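Side-chain contacts in CdnC (Chryseobacterium gregarium DSM 19109, PDB 7MGV), which probably uses ATP to install omega-ester macrocycles in a ribosomally made precursor peptide, as a graspetide-type ATP-grasp ligase: residues V55-Y58 with P59-K63; A193-D197 with G198-V202. All blocks are in the same frame, centred on the assembly; numbering follows the deposited sequence.

Contact 1 of 2, residues V55-Y58 with P59-K63; sequences VDEY and PLKNK
Tyr58 and Pro59 form the tightly packed side of this turn. The peptide bond between them is cis, and it folds the proline back over the tyrosine ring. Pro59 CB makes a CH-pi contact 3.9 Å from the Tyr58 ring centroid, 8° off the normal. Tyr58 CG is anti to the backbone N (chi1 175°), which sets the ring beside the carbonyl carbon, on the side where Pro59 follows. Ile120 and Thr123 of helix 110-130 also touch Tyr58, and Pro223 of the second subunit packs on it. With an alanine in place of Tyr58, Pro59 CB would probably lose the ring face it rests on, and a gap would be likely to open beside helix 110-130 and the second subunit. At the centre of the turn, Glu57 O accepts two backbone hydrogen bonds, from Lys61 N at 2.6 Å and from Asn62 N at 2.9 Å. The looser side carries Glu57 and exposed Lys61. Here Lys61 CD lies against the carboxylate, 3.3 Å from Glu57 OE1. The lysine chain bends only at its last torsion, and Lys61 NZ stays 4.6 Å from Glu57 OE2. The opposite charges are therefore near but not in contact. The chemistry implies a turn fixed by one shared carbonyl and a CH-pi contact across a cis peptide bond, with electrostatics probably adding only a mild attraction at its solvent side.

Contact 2 of 2, residues A193-D197 with G198-V202; sequences AIYED and GVENV
Strands 193-196 and 199-202 run antiparallel, the axes of these short segments approaching to 4.5 Å with 151° between their directions, and they are joined by two hydrogen-bonded pairs, Ile194 with Asn201 and, next to the turn, Glu196 with Val199. Ala193, Tyr195, Glu200 and Val202 share one face of the hairpin. The Tyr195 ring lies over the turn, and Val199 N lies over one face of it, offset toward the rim, 3.5 Å from the ring plane. Its CG is anti to the backbone N (chi1 -177°), which carries the ring along the hairpin to Gly198. Glu200 crosses it at about a right angle. Glu200 CG meets the ring edge in plane, 3.7 Å from Tyr195 CD2. A bend at chi2 (-78°) brings the carboxylate back, and Glu200 OE1 comes within 3.3 Å of Tyr195 CB. Farther from the turn, Ala193 CB meets Val202 CG1 at 4.2 Å. Ile194, Glu196, Val199 and Asn201 point to the other face. There Glu196 OE2 forms a salt bridge with Lys111 of the second subunit. Asn201 and Val202 also pair with a strand of the bound peptide, which extends the sheet. The arrangement is a beta hairpin with a two-residue loop, a type I' turn from Glu196 to Val199 with Asp197 and Gly198 at its corners.

How the contacts relate
From the N terminus, strand 48-54, outermost in the parallel sheet within this chain, leads into contact 1. This contact closes the short loop that joins it to strand 63-69, within the range of the MvdD pre-ATP grasp domain. The chain then passes through helix 110-130 and strand 184-187 before reaching contact 2. That contact closes the hairpin that ties the edge strand 193-196 to strand 199-207 in an antiparallel sheet. The two follow in series, so they neither nest nor cross. The centres of contact 1 and contact 2 are about 32 Å apart. Both touch the second subunit. In contact 2 the side chain of Val202 lies about 7 Å from ADP.

Contact 1 of 2, residues V55-Y58 with P59-K63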
loop_
_atom_site.group_PDB
_atom_site.type_symbol
_atom_site.label_atom_id
_atom_site.label_comp_id
_atom_site.label_asym_id
_atom_site.label_seq_id
_atom_site.Cartn_x
_atom_site.Cartn_y
_atom_site.Cartn_z
ATOM N N VAL A 55 -9.627 5.370 15.178
ATOM C CA VAL A 55 -9.207 5.976 13.922
ATOM C C VAL A 55 -10.336 6.714 13.214
ATOM O O VAL A 55 -10.067 7.629 12.425
ATOM C CB VAL A 55 -8.589 4.886 13.027
ATOM C CG1 VAL A 55 -9.657 4.155 12.223
ATOM C CG2 VAL A 55 -7.524 5.470 12.140
ATOM N N ASP A 56 -11.596 6.352 13.472
ATOM C CA ASP A 56 -12.706 7.083 12.873
ATOM C C ASP A 56 -12.860 8.473 13.471
ATOM O O ASP A 56 -13.448 9.349 12.827
ATOM C CB ASP A 56 -14.008 6.297 13.036
ATOM C CG ASP A 56 -14.249 5.855 14.466
ATOM O OD1 ASP A 56 -13.262 5.629 15.196
ATOM O OD2 ASP A 56 -15.429 5.731 14.856
ATOM N N GLU A 57 -12.343 8.694 14.678
ATOM C CA GLU A 57 -12.434 9.990 15.333
ATOM C C GLU A 57 -11.319 10.943 14.923
ATOM O O GLU A 57 -11.237 12.046 15.475
ATOM C CB GLU A 57 -12.426 9.813 16.853
ATOM C CG GLU A 57 -13.382 8.754 17.380
ATOM C CD GLU A 57 -14.839 9.194 17.386
ATOM O OE1 GLU A 57 -15.439 9.206 18.482
ATOM O OE2 GLU A 57 -15.395 9.510 16.312
ATOM N N TYR A 58 -10.460 10.550 13.979
ATOM C CA TYR A 58 -9.427 11.425 13.439
ATOM C C TYR A 58 -9.872 11.945 12.084
ATOM O O TYR A 58 -10.343 11.153 11.256
ATOM C CB TYR A 58 -8.104 10.674 13.299
ATOM C CG TYR A 58 -7.003 11.471 12.632
ATOM C CD1 TYR A 58 -6.260 12.399 13.350
ATOM C CD2 TYR A 58 -6.705 11.292 11.286
ATOM C CE1 TYR A 58 -5.255 13.131 12.745
ATOM C CE2 TYR A 58 -5.701 12.020 10.674
ATOM C CZ TYR A 58 -4.981 12.938 11.407
ATOM O OH TYR A 58 -3.981 13.663 10.802
ATOM N N PRO A 59 -9.735 13.250 11.796
ATOM C CA PRO A 59 -9.108 14.270 12.636
ATOM C C PRO A 59 -10.096 15.073 13.476
ATOM O O PRO A 59 -9.698 16.046 14.117
ATOM C CB PRO A 59 -8.442 15.171 11.604
ATOM C CG PRO A 59 -9.433 15.173 10.474
ATOM C CD PRO A 59 -10.112 13.807 10.484
ATOM N N LEU A 60 -11.367 14.668 13.473
ATOM C CA LEU A 60 -12.402 15.476 14.111
ATOM C C LEU A 60 -12.255 15.478 15.628
ATOM O O LEU A 60 -12.107 16.538 16.248
ATOM C CB LEU A 60 -13.789 14.975 13.699
ATOM C CG LEU A 60 -14.781 16.062 13.276
ATOM C CD1 LEU A 60 -14.193 16.931 12.173
ATOM C CD2 LEU A 60 -16.101 15.450 12.830
ATOM N N LYS A 61 -12.288 14.300 16.251
ATOM C CA LYS A 61 -12.365 14.210 17.704
ATOM C C LYS A 61 -11.026 13.924 18.380
ATOM O O LYS A 61 -10.921 14.110 19.598
ATOM C CB LYS A 61 -13.392 13.144 18.109
ATOM C CG LYS A 61 -14.836 13.557 17.820
ATOM C CD LYS A 61 -15.817 12.426 18.092
ATOM C CE LYS A 61 -17.262 12.901 18.003
ATOM N NZ LYS A 61 -17.571 13.558 16.702
ATOM N N ASN A 62 -10.011 13.486 17.639
ATOM C CA ASN A 62 -8.652 13.404 18.156
ATOM C C ASN A 62 -7.772 14.448 17.484
ATOM O O ASN A 62 -8.073 14.939 16.393
ATOM C CB ASN A 62 -8.031 12.016 17.946
ATOM C CG ASN A 62 -8.940 10.889 18.376
ATOM O OD1 ASN A 62 -9.550 10.224 17.543
ATOM N ND2 ASN A 62 -9.036 10.666 19.682
ATOM N N LYS A 63 -6.672 14.790 18.156
ATOM C CA LYS A 63 -5.669 15.686 17.591
ATOM C C LYS A 63 -4.299 15.038 17.721
ATOM O O LYS A 63 -3.875 14.697 18.827
ATOM C CB LYS A 63 -5.699 17.057 18.277
ATOM C CG LYS A 63 -7.081 17.696 18.293
ATOM C CD LYS A 63 -7.255 18.663 19.453
ATOM C CE LYS A 63 -8.472 19.554 19.250
ATOM N NZ LYS A 63 -9.724 18.885 19.708
#

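Contact 2 of 2, residues A193-D197 with G198-V202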
loop_
_atom_site.group_PDB
_atom_site.type_symbol
_atom_site.label_atom_id
_atom_site.label_comp_id
_atom_site.label_asym_id
_atom_site.label_seq_id
_atom_site.Cartn_x
_atom_site.Cartn_y
_atom_site.Cartn_z
ATOM N N ALA A 193 -21.645 -5.550 -3.202
ATOM C CA ALA A 193 -23.010 -5.672 -2.710
ATOM C C ALA A 193 -23.813 -4.464 -3.171
ATOM O O ALA A 193 -23.260 -3.383 -3.392
ATOM C CB ALA A 193 -23.050 -5.790 -1.182
ATOM N N ILE A 194 -25.123 -4.654 -3.312
ATOM C CA ILE A 194 -25.993 -3.596 -3.820
ATOM C C ILE A 194 -27.425 -3.894 -3.394
ATOM O O ILE A 194 -27.868 -5.042 -3.427
ATOM C CB ILE A 194 -25.865 -3.462 -5.357
ATOM C CG1 ILE A 194 -26.794 -2.370 -5.891
ATOM C CG2 ILE A 194 -26.139 -4.794 -6.043
ATOM C CD1 ILE A 194 -26.720 -2.190 -7.391
ATOM N N TYR A 195 -28.147 -2.852 -2.988
ATOM C CA TYR A 195 -29.553 -2.986 -2.621
ATOM C C TYR A 195 -30.399 -2.749 -3.867
ATOM O O TYR A 195 -30.450 -1.631 -4.387
ATOM C CB TYR A 195 -29.926 -2.010 -1.509
ATOM C CG TYR A 195 -31.355 -2.147 -1.022
ATOM C CD1 TYR A 195 -32.391 -1.452 -1.636
ATOM C CD2 TYR A 195 -31.668 -2.976 0.048
ATOM C CE1 TYR A 195 -33.696 -1.579 -1.198
ATOM C CE2 TYR A 195 -32.972 -3.109 0.493
ATOM C CZ TYR A 195 -33.981 -2.407 -0.133
ATOM O OH TYR A 195 -35.279 -2.534 0.305
ATOM N N GLU A 196 -31.064 -3.799 -4.342
ATOM C CA GLU A 196 -31.901 -3.707 -5.528
ATOM C C GLU A 196 -33.143 -4.567 -5.343
ATOM O O GLU A 196 -33.156 -5.515 -4.552
ATOM C CB GLU A 196 -31.141 -4.134 -6.790
ATOM C CG GLU A 196 -31.507 -3.334 -8.023
ATOM C CD GLU A 196 -30.477 -3.466 -9.125
ATOM O OE1 GLU A 196 -29.823 -4.527 -9.201
ATOM O OE2 GLU A 196 -30.322 -2.510 -9.913
ATOM N N ASP A 197 -34.192 -4.213 -6.091
ATOM C CA ASP A 197 -35.472 -4.916 -6.080
ATOM C C ASP A 197 -35.932 -5.214 -4.659
ATOM O O ASP A 197 -36.402 -6.318 -4.361
ATOM C CB ASP A 197 -35.380 -6.197 -6.908
ATOM C CG ASP A 197 -35.260 -5.914 -8.397
ATOM O OD1 ASP A 197 -34.406 -6.544 -9.054
ATOM O OD2 ASP A 197 -36.008 -5.053 -8.905
ATOM N N GLY A 198 -35.775 -4.230 -3.777
ATOM C CA GLY A 198 -36.250 -4.340 -2.415
ATOM C C GLY A 198 -35.455 -5.246 -1.500
ATOM O O GLY A 198 -36.000 -5.698 -0.489
ATOM N N VAL A 199 -34.184 -5.517 -1.798
ATOM C CA VAL A 199 -33.413 -6.447 -0.975
ATOM C C VAL A 199 -31.935 -6.295 -1.297
ATOM O O VAL A 199 -31.558 -5.864 -2.392
ATOM C CB VAL A 199 -33.904 -7.903 -1.194
ATOM C CG1 VAL A 199 -33.324 -8.475 -2.484
ATOM C CG2 VAL A 199 -33.634 -8.794 0.029
ATOM N N GLU A 200 -31.090 -6.656 -0.334
ATOM C CA GLU A 200 -29.646 -6.604 -0.506
ATOM C C GLU A 200 -29.159 -7.836 -1.258
ATOM O O GLU A 200 -29.497 -8.967 -0.897
ATOM C CB GLU A 200 -28.956 -6.510 0.856
ATOM C CG GLU A 200 -29.081 -5.152 1.537
ATOM C CD GLU A 200 -28.124 -4.114 0.972
ATOM O OE1 GLU A 200 -28.333 -2.910 1.231
ATOM O OE2 GLU A 200 -27.165 -4.498 0.267
ATOM N N ASN A 201 -28.371 -7.615 -2.307
ATOM C CA ASN A 201 -27.765 -8.678 -3.091
ATOM C C ASN A 201 -26.253 -8.585 -2.957
ATOM O O ASN A 201 -25.665 -7.532 -3.226
ATOM C CB ASN A 201 -28.175 -8.580 -4.562
ATOM C CG ASN A 201 -29.677 -8.637 -4.753
ATOM O OD1 ASN A 201 -30.391 -7.684 -4.439
ATOM N ND2 ASN A 201 -30.165 -9.757 -5.271
ATOM N N VAL A 202 -25.634 -9.686 -2.542
ATOM C CA VAL A 202 -24.190 -9.770 -2.380
ATOM C C VAL A 202 -23.645 -10.772 -3.388
ATOM O O VAL A 202 -24.329 -11.725 -3.779
ATOM C CB VAL A 202 -23.804 -10.173 -0.940
ATOM C CG1 VAL A 202 -22.337 -9.872 -0.666
ATOM C CG2 VAL A 202 -24.696 -9.464 0.065
#